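Local coordinates for high potential iron-sulfur protein (Rhodothermus marinus, PDB 3H31) that binds a four-iron, four-sulfur cluster and probably shuttles electrons in the aerobic respiratory chain of its host, at residues A[17-22]-A[58-63]. Sequence-based numbering, arbitrary orientation. Where two conformers were deposited one is given.
Sequences QMRESL and GPIHPN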
loop_
_atom_site.group_PDB
_atom_site.type_symbol
_atom_site.label_atom_id
_atom_site.label_comp_id
_atom_site.label_asym_id
_atom_site.label_seq_id
_atom_site.Cartn_x
_atom_site.Cartn_y
_atom_site.Cartn_z
ATOM N N GLN A 17 -0.629 -4.731 -12.718
ATOM C CA GLN A 17 0.668 -5.350 -12.970
ATOM C C GLN A 17 1.780 -4.649 -12.218
ATOM O O GLN A 17 2.684 -5.316 -11.695
ATOM C CB GLN A 17 0.988 -5.343 -14.461
ATOM C CG GLN A 17 0.143 -6.275 -15.255
ATOM C CD GLN A 17 0.110 -6.058 -16.740
ATOM O OE1 GLN A 17 0.911 -5.302 -17.324
ATOM N NE2 GLN A 17 -0.822 -6.603 -17.458
ATOM N N MET A 18 1.758 -3.325 -12.081
ATOM C CA MET A 18 2.793 -2.650 -11.285
ATOM C C MET A 18 2.708 -3.023 -9.847
ATOM O O MET A 18 3.761 -3.323 -9.248
ATOM C CB MET A 18 2.745 -1.114 -11.422
ATOM C CG MET A 18 3.945 -0.453 -10.702
ATOM S SD MET A 18 4.119 1.271 -10.672
ATOM C CE MET A 18 4.578 1.575 -12.341
ATOM N N ARG A 19 1.510 -3.020 -9.298
ATOM C CA ARG A 19 1.307 -3.401 -7.907
ATOM C C ARG A 19 1.867 -4.802 -7.667
ATOM O O ARG A 19 2.575 -5.031 -6.677
ATOM C CB ARG A 19 -0.150 -3.485 -7.335
ATOM C CG ARG A 19 -0.883 -2.184 -7.272
ATOM C CD ARG A 19 -2.350 -2.331 -6.985
ATOM N NE ARG A 19 -2.736 -2.995 -5.737
ATOM C CZ ARG A 19 -3.329 -2.410 -4.663
ATOM N NH1 ARG A 19 -3.561 -1.109 -4.597
ATOM N NH2 ARG A 19 -3.680 -3.172 -3.646
ATOM N N GLU A 20 1.559 -5.731 -8.573
ATOM C CA GLU A 20 2.063 -7.113 -8.431
ATOM C C GLU A 20 3.562 -7.185 -8.580
ATOM O O GLU A 20 4.233 -7.956 -7.878
ATOM C CB GLU A 20 1.390 -7.979 -9.475
ATOM C CG GLU A 20 -0.082 -8.131 -9.208
ATOM C CD GLU A 20 -0.690 -9.075 -10.206
ATOM O OE1 GLU A 20 -0.118 -9.481 -11.235
ATOM O OE2 GLU A 20 -1.879 -9.400 -9.949
ATOM N N SER A 21 4.127 -6.443 -9.507
ATOM C CA SER A 21 5.558 -6.383 -9.758
ATOM C C SER A 21 6.316 -6.096 -8.484
ATOM O O SER A 21 7.385 -6.670 -8.195
ATOM C CB SER A 21 5.850 -5.341 -10.839
ATOM O OG SER A 21 7.209 -5.027 -10.942
ATOM N N LEU A 22 5.809 -5.124 -7.737
ATOM C CA LEU A 22 6.381 -4.674 -6.487
ATOM C C LEU A 22 5.944 -5.481 -5.281
ATOM O O LEU A 22 6.284 -5.161 -4.137
ATOM C CB LEU A 22 6.126 -3.172 -6.317
ATOM C CG LEU A 22 6.729 -2.305 -7.428
ATOM C CD1 LEU A 22 6.363 -0.834 -7.194
ATOM C CD2 LEU A 22 8.256 -2.486 -7.542
ATOM N N GLY A 58 -4.396 2.540 -6.433
ATOM C CA GLY A 58 -5.402 1.737 -5.735
ATOM C C GLY A 58 -5.301 1.889 -4.231
ATOM O O GLY A 58 -4.529 2.705 -3.679
ATOM N N PRO A 59 -6.101 1.139 -3.498
ATOM C CA PRO A 59 -6.125 1.199 -2.039
ATOM C C PRO A 59 -4.866 0.607 -1.470
ATOM O O PRO A 59 -4.332 -0.397 -1.987
ATOM C CB PRO A 59 -7.373 0.383 -1.676
ATOM C CG PRO A 59 -7.506 -0.590 -2.782
ATOM C CD PRO A 59 -7.097 0.126 -3.999
ATOM N N ILE A 60 -4.399 1.157 -0.378
ATOM C CA ILE A 60 -3.144 0.784 0.238
ATOM C C ILE A 60 -3.329 0.722 1.733
ATOM O O ILE A 60 -3.838 1.669 2.372
ATOM C CB ILE A 60 -2.007 1.771 -0.077
ATOM C CG1 ILE A 60 -1.819 1.960 -1.600
ATOM C CG2 ILE A 60 -0.694 1.405 0.607
ATOM C CD1 ILE A 60 -1.153 0.789 -2.296
ATOM N N HIS A 61 -2.968 -0.424 2.382
ATOM C CA HIS A 61 -3.145 -0.595 3.813
ATOM C C HIS A 61 -1.955 -0.040 4.568
ATOM O O HIS A 61 -0.796 -0.310 4.175
ATOM C CB HIS A 61 -3.267 -2.085 4.085
ATOM C CG HIS A 61 -3.865 -2.404 5.416
ATOM N ND1 HIS A 61 -3.221 -2.156 6.626
ATOM C CD2 HIS A 61 -5.113 -2.916 5.666
ATOM C CE1 HIS A 61 -4.065 -2.504 7.567
ATOM N NE2 HIS A 61 -5.209 -2.980 7.020
ATOM N N PRO A 62 -2.121 0.663 5.662
ATOM C CA PRO A 62 -0.982 1.180 6.405
ATOM C C PRO A 62 -0.050 0.070 6.927
ATOM O O PRO A 62 1.111 0.346 7.191
ATOM C CB PRO A 62 -1.599 1.959 7.576
ATOM C CG PRO A 62 -3.007 1.387 7.690
ATOM C CD PRO A 62 -3.417 1.076 6.288
ATOM N N ASN A 63 -0.585 -1.140 7.119
ATOM C CA ASN A 63 0.247 -2.264 7.551
ATOM C C ASN A 63 0.901 -3.025 6.385
ATOM O O ASN A 63 1.522 -4.065 6.632
ATOM C CB ASN A 63 -0.569 -3.211 8.417
ATOM C CG ASN A 63 -1.015 -2.563 9.727
ATOM O OD1 ASN A 63 -0.517 -1.522 10.123
ATOM N ND2 ASN A 63 -1.953 -3.214 10.407
#
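R19, near the end of helix 13-21, and G58, in the extended loop that follows strand 52-53, have their CA atoms 8.7 Å apart, the closest CA pair between the two segments, so one long side chain has to span the gap. R19, modelled in two conformers, in the one described here sets out toward the loop, bends at its third torsion (chi3 59°) and presents the edge of its guanidinium to the carbonyl of P59. R19 NH1 donates to P59 O at 2.8 Å with an N-H...O angle of 158°; the oxygen lies close to the guanidinium plane, but the donor approaches tilted 33° from the carbonyl plane. A weak bond from R19 NH2 to P59 O, 3.3 Å, shares that acceptor and is less straight. P59 CD and I60 CD1 each lie 3.8 Å from R19 NH1, and G58 C sits at the guanidinium edge, near its plane. Within the same loop, the I60 side chain packs on C35, a cluster ligand, and comes about 4 Å from the iron-sulfur cluster (nearest atoms). NH1 also bonds to K57 O and NH2 to C5 O, while Y24 makes a cation-pi contact with R19. A buried cation thus meets three backbone carbonyls and an aromatic ring, with no carboxylate across this contact. In this conformer the bonds set the turn of the guanidinium and link the helix to the loop beside the cluster; its positive charge would probably polarise those carbonyls.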